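Local coordinates for BT_4661 (Bacteroides thetaiotaomicron, PDB 4AK2), which binds heparin and heparan sulphate as a SusE-like surface protein of a gut bacterium, the chain here being its C-terminal ligand-binding portion, at residues 116-119 with 120-124; 145-148 with 149-153. One frame throughout, in Å; residues are numbered along the deposited sequence. Where two conformers were deposited one is given.

Contact 1: 116-119 with 120-124; sequences SMIS and DSNVQ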
ATOM      1  N   SER A 116       7.934  -1.861 -10.950  1.00 14.86           N
ATOM      2  CA  SER A 116       7.123  -1.565 -12.125  1.00 15.17           C
ATOM      3  C   SER A 116       7.472  -2.488 -13.299  1.00 15.53           C
ATOM      4  O   SER A 116       8.505  -3.162 -13.278  1.00 19.17           O
ATOM      5  CB  SER A 116       7.283  -0.109 -12.537  1.00 15.87           C
ATOM      6  OG  SER A 116       6.222   0.195 -13.419  1.00 17.94           O
ATOM      7  N   MET A 117       6.612  -2.514 -14.323  1.00 16.61           N
ATOM      8  CA  MET A 117       6.863  -3.301 -15.518  1.00 17.46           C
ATOM      9  C   MET A 117       5.968  -2.829 -16.650  1.00 16.77           C
ATOM     10  O   MET A 117       4.954  -2.161 -16.419  1.00 17.98           O
ATOM     11  CB  MET A 117       6.597  -4.786 -15.259  1.00 19.11           C
ATOM     12  CG  MET A 117       5.127  -5.163 -15.162  1.00 19.28           C
ATOM     13  SD  MET A 117       4.865  -6.904 -14.804  1.00 20.84           S
ATOM     14  CE  MET A 117       5.554  -7.676 -16.265  1.00 23.16           C
ATOM     15  N   ILE A 118       6.348  -3.195 -17.870  1.00 17.51           N
ATOM     16  CA  ILE A 118       5.440  -3.153 -19.008  1.00 20.71           C
ATOM     17  C   ILE A 118       4.775  -4.536 -19.064  1.00 19.71           C
ATOM     18  O   ILE A 118       5.444  -5.562 -19.259  1.00 22.61           O
ATOM     19  CB  ILE A 118       6.185  -2.804 -20.311  1.00 22.52           C
ATOM     20  CG1 ILE A 118       6.905  -1.465 -20.147  1.00 24.02           C
ATOM     21  CG2 ILE A 118       5.209  -2.783 -21.491  1.00 22.87           C
ATOM     22  CD1 ILE A 118       7.689  -0.974 -21.365  1.00 27.17           C
ATOM     23  N   SER A 119       3.464  -4.551 -18.860  1.00 18.77           N
ATOM     24  CA  SER A 119       2.671  -5.794 -18.848  1.00 18.16           C
ATOM     25  C   SER A 119       1.984  -6.016 -20.210  1.00 16.51           C
ATOM     26  O   SER A 119       2.391  -5.401 -21.190  1.00 20.75           O
ATOM     27  CB  SER A 119       1.716  -5.791 -17.636  1.00 20.13           C
ATOM     28  OG  SER A 119       0.986  -4.593 -17.551  1.00 18.62           O
ATOM     29  N   ASP A 120       0.963  -6.871 -20.299  1.00 17.57           N
ATOM     30  CA  ASP A 120       0.341  -7.131 -21.609  1.00 18.22           C
ATOM     31  C   ASP A 120      -0.165  -5.842 -22.257  1.00 18.32           C
ATOM     32  O   ASP A 120      -0.617  -4.900 -21.574  1.00 18.29           O
ATOM     33  CB  ASP A 120      -0.873  -8.074 -21.481  1.00 19.25           C
ATOM     34  CG  ASP A 120      -0.502  -9.530 -21.307  1.00 20.87           C
ATOM     35  OD1 ASP A 120       0.698  -9.906 -21.350  1.00 21.44           O
ATOM     36  OD2 ASP A 120      -1.445 -10.330 -21.091  1.00 21.53           O
ATOM     37  N   SER A 121      -0.178  -5.859 -23.590  1.00 20.11           N
ATOM     38  CA  SER A 121      -0.811  -4.796 -24.375  1.00 20.00           C
ATOM     39  C   SER A 121      -0.148  -3.435 -24.163  1.00 21.19           C
ATOM     40  O   SER A 121      -0.805  -2.404 -24.265  1.00 21.52           O
ATOM     41  CB  SER A 121      -2.321  -4.714 -24.076  1.00 19.81           C
ATOM     42  OG  SER A 121      -2.915  -5.964 -24.326  1.00 20.99           O
ATOM     43  N   ASN A 122       1.147  -3.455 -23.864  1.00 21.69           N
ATOM     44  CA  ASN A 122       1.963  -2.233 -23.720  1.00 21.23           C
ATOM     45  C   ASN A 122       1.577  -1.333 -22.542  1.00 18.01           C
ATOM     46  O   ASN A 122       1.992  -0.181 -22.476  1.00 21.90           O
ATOM     47  CB  ASN A 122       2.159  -1.454 -25.024  1.00 26.05           C
ATOM     48  CG  ASN A 122       3.558  -1.649 -25.570  1.00 38.66           C
ATOM     49  OD1 ASN A 122       4.558  -1.586 -24.814  1.00 43.33           O
ATOM     50  ND2 ASN A 122       3.647  -1.938 -26.850  1.00 49.08           N
ATOM     51  N   VAL A 123       0.838  -1.903 -21.579  1.00 17.62           N
ATOM     52  CA  VAL A 123       0.406  -1.171 -20.392  1.00 17.51           C
ATOM     53  C   VAL A 123       1.581  -1.048 -19.441  1.00 17.42           C
ATOM     54  O   VAL A 123       2.325  -1.991 -19.204  1.00 17.93           O
ATOM     55  CB  VAL A 123      -0.779  -1.887 -19.697  1.00 17.01           C
ATOM     56  CG1 VAL A 123      -1.099  -1.332 -18.302  1.00 18.28           C
ATOM     57  CG2 VAL A 123      -1.990  -1.871 -20.605  1.00 19.40           C
ATOM     58  N   GLN A 124       1.768   0.158 -18.921  1.00 18.08           N
ATOM     59  CA  GLN A 124       2.766   0.395 -17.893  1.00 16.61           C
ATOM     60  C   GLN A 124       2.020   1.142 -16.777  1.00 16.19           C
ATOM     61  O   GLN A 124       1.985   2.375 -16.719  1.00 18.15           O
ATOM     62  CB  GLN A 124       3.911   1.226 -18.458  1.00 19.66           C
ATOM     63  CG  GLN A 124       5.075   1.390 -17.494  1.00 19.06           C
ATOM     64  CD  GLN A 124       6.215   2.145 -18.118  1.00 26.11           C
ATOM     65  OE1 GLN A 124       6.577   1.922 -19.280  1.00 26.60           O
ATOM     66  NE2 GLN A 124       6.790   3.066 -17.352  1.00 35.11           N
TER
HETATM   67  O   HOH W   1       2.127  -2.532 -15.977  1.00 17.81           O
HETATM   68  O   HOH W   2       3.220  -5.440 -23.840  1.00 32.20           O
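S119 and V123 close this turn through their backbones: the N-H of S119 reaches the carbonyl O of V123 at 2.8 Å, arriving almost in line with the C=O bond. A second donor, the CA-H of I118, leans on that same V123 O at 3.3 Å. Inside the turn V123 N returns to D120 O in a weak bond. With S121 and N122, its two middle residues, both at positive phi, D120 to V123 form a tight type I' beta turn in the loop between strands 105-115 and 131-134.

Two waters stitch the two arms. One bridges M117 O, S119 OG and, at 3.3 Å, V123 O; the other accepts from N122 N and donates to S119 O. With chi1 at 50°, S119 OG sits between its own backbone N and carbonyl carbon, where it meets the first water at 2.8 Å and also hydrogen-bonds Y253 OH.

The carbons of I118 lie against the amide oxygens of N122 and Q124. Its CG2 runs alongside N122, 3.6 Å from OD1, while CG1 approaches Q124 OE1 at 3.5 Å as the two side chains cross. The side chain of M117 stands about 7 Å from a bound 2-O-sulfo-iduronate.

Contact 2: 145-148 with 149-153; sequences PSLG and AGIDK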
ATOM      1  N   PRO A 145      -3.653   7.099 -12.170  1.00 12.67           N
ATOM      2  CA  PRO A 145      -2.421   6.497 -12.613  1.00 12.65           C
ATOM      3  C   PRO A 145      -2.055   6.908 -14.039  1.00 13.60           C
ATOM      4  O   PRO A 145      -2.937   7.309 -14.821  1.00 16.80           O
ATOM      5  CB  PRO A 145      -2.750   4.994 -12.601  1.00 13.96           C
ATOM      6  CG  PRO A 145      -4.243   4.925 -12.859  1.00 14.31           C
ATOM      7  CD  PRO A 145      -4.789   6.175 -12.177  1.00 13.71           C
ATOM      8  N   SER A 146      -0.786   6.778 -14.394  1.00 14.49           N
ATOM      9  CA  SER A 146      -0.430   6.787 -15.807  0.50 14.74           C
ATOM     10  C   SER A 146      -0.575   5.351 -16.325  1.00 15.85           C
ATOM     11  O   SER A 146      -0.345   4.364 -15.596  1.00 16.15           O
ATOM     12  CB  SER A 146       0.984   7.314 -16.028  0.50 14.24           C
ATOM     13  OG  SER A 146       1.892   6.623 -15.195  0.50 14.73           O
ATOM     14  N   LEU A 147      -0.993   5.234 -17.578  1.00 17.79           N
ATOM     15  CA  LEU A 147      -1.326   3.929 -18.159  1.00 17.06           C
ATOM     16  C   LEU A 147      -0.253   3.378 -19.071  1.00 17.80           C
ATOM     17  O   LEU A 147      -0.231   2.171 -19.310  1.00 20.96           O
ATOM     18  CB  LEU A 147      -2.640   4.010 -18.950  1.00 18.70           C
ATOM     19  CG  LEU A 147      -3.860   4.597 -18.225  1.00 19.34           C
ATOM     20  CD1 LEU A 147      -5.097   4.489 -19.100  1.00 20.46           C
ATOM     21  CD2 LEU A 147      -4.097   3.930 -16.869  1.00 19.21           C
ATOM     22  N   GLY A 148       0.579   4.254 -19.632  1.00 19.98           N
ATOM     23  CA  GLY A 148       1.604   3.871 -20.590  1.00 22.72           C
ATOM     24  C   GLY A 148       1.390   4.566 -21.924  1.00 22.94           C
ATOM     25  O   GLY A 148       0.255   4.865 -22.312  1.00 21.54           O
ATOM     26  N   ALA A 149       2.474   4.828 -22.643  1.00 26.94           N
ATOM     27  CA  ALA A 149       2.388   5.385 -24.001  1.00 28.10           C
ATOM     28  C   ALA A 149       1.529   4.503 -24.926  1.00 23.78           C
ATOM     29  O   ALA A 149       1.693   3.268 -24.958  1.00 26.94           O
ATOM     30  CB  ALA A 149       3.780   5.583 -24.585  1.00 35.61           C
ATOM     31  N   GLY A 150       0.604   5.123 -25.650  1.00 23.12           N
ATOM     32  CA  GLY A 150      -0.161   4.414 -26.676  1.00 21.44           C
ATOM     33  C   GLY A 150      -1.460   3.801 -26.170  1.00 18.63           C
ATOM     34  O   GLY A 150      -2.233   3.274 -26.966  1.00 21.58           O
ATOM     35  N   ILE A 151      -1.706   3.843 -24.862  1.00 17.59           N
ATOM     36  CA  ILE A 151      -2.930   3.247 -24.323  1.00 18.99           C
ATOM     37  C   ILE A 151      -4.140   4.178 -24.574  1.00 17.66           C
ATOM     38  O   ILE A 151      -4.080   5.390 -24.299  1.00 19.41           O
ATOM     39  CB  ILE A 151      -2.775   2.922 -22.818  1.00 16.42           C
ATOM     40  CG1 ILE A 151      -1.568   1.979 -22.615  1.00 18.40           C
ATOM     41  CG2 ILE A 151      -4.080   2.354 -22.255  1.00 17.38           C
ATOM     42  CD1 ILE A 151      -1.656   0.671 -23.410  1.00 21.43           C
ATOM     43  N   ASP A 152      -5.236   3.599 -25.085  1.00 14.88           N
ATOM     44  CA  ASP A 152      -6.488   4.335 -25.229  1.00 15.17           C
ATOM     45  C   ASP A 152      -7.194   4.320 -23.883  1.00 15.07           C
ATOM     46  O   ASP A 152      -7.716   3.268 -23.474  1.00 16.87           O
ATOM     47  CB  ASP A 152      -7.334   3.727 -26.357  1.00 16.73           C
ATOM     48  CG  ASP A 152      -8.599   4.530 -26.659  1.00 14.42           C
ATOM     49  OD1 ASP A 152      -9.058   5.237 -25.735  1.00 16.25           O
ATOM     50  OD2 ASP A 152      -9.128   4.397 -27.790  1.00 16.30           O
ATOM     51  N   LYS A 153      -7.208   5.442 -23.173  1.00 15.20           N
ATOM     52  CA  LYS A 153      -7.828   5.484 -21.859  1.00 16.34           C
ATOM     53  C   LYS A 153      -9.352   5.242 -21.952  1.00 16.87           C
ATOM     54  O   LYS A 153      -9.916   4.712 -20.983  1.00 20.22           O
ATOM     55  CB  LYS A 153      -7.529   6.810 -21.136  1.00 18.84           C
ATOM     56  CG  LYS A 153      -8.374   7.966 -21.587  1.00 23.50           C
ATOM     57  CD  LYS A 153      -7.707   9.253 -21.133  1.00 30.39           C
ATOM     58  CE  LYS A 153      -8.249  10.461 -21.903  1.00 30.64           C
ATOM     59  NZ  LYS A 153      -9.605  10.791 -21.403  1.00 47.38           N
TER
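G148, L147 and I151 make this bend. The chain turns back at G148, A149, G150 and I151, a type II beta turn, and the bond that marks it is weak: I151 N reaches G148 O over 3.4 Å, although the N-H points well at the oxygen, with an angle of 163°. G150 takes the third place of the turn with a positive phi of 91°, a backbone shape that suits glycine, as is usual there in type II turns. G148 is itself in a glycine conformation, with positive phi and an extended psi, where a CB would press on the carbonyl O of L147.

The side chains of L147 and I151 meet and cross at about a right angle. The leucine touches the isoleucine through two of its carbons: CD1 lies 3.9 Å from I151 CG2, and CB is 4.0 Å from the same methyl. I151 divides its branches between different neighbours. Its CG2, anti to the backbone N, packs on the leucine, while CG1, beside that N at chi1 -57°, rests over the backbone, 3.4 Å from G148 O and 3.6 Å from L147 O. Further along, K153 adds its CB to L147 CD1 at 3.9 Å, and the rest of its chain leads away from the turn.

The turn is a surface feature in the loop between strands 140-141 and 157-161. On its inner side L147 also packs on L125, and P145 touches L125, Y127 and F227; S146 pairs by backbone bonds with E126, in the loop that runs up to strand 131-134.

In the fold
Contact 1 closes before contact 2 opens, and their centres lie 10 Å apart on the same side of the chain's centre. The first sits in the loop from strand 105-115, of the four-stranded sheet, to strand 131-134, of the seven-stranded one; the second follows in the loop between strands 140-141 and 157-161. They touch directly: Q124 N probably hydrogen-bonds L147 O at 2.9 Å, V123 CG2 packs on I151 CD1, and S121 O also meets that methyl. The two turns thus lie side by side, in contact at the edge of the chain, and contact 1 stands close to the bound sulfated sugars, on the chain that links the two sheets.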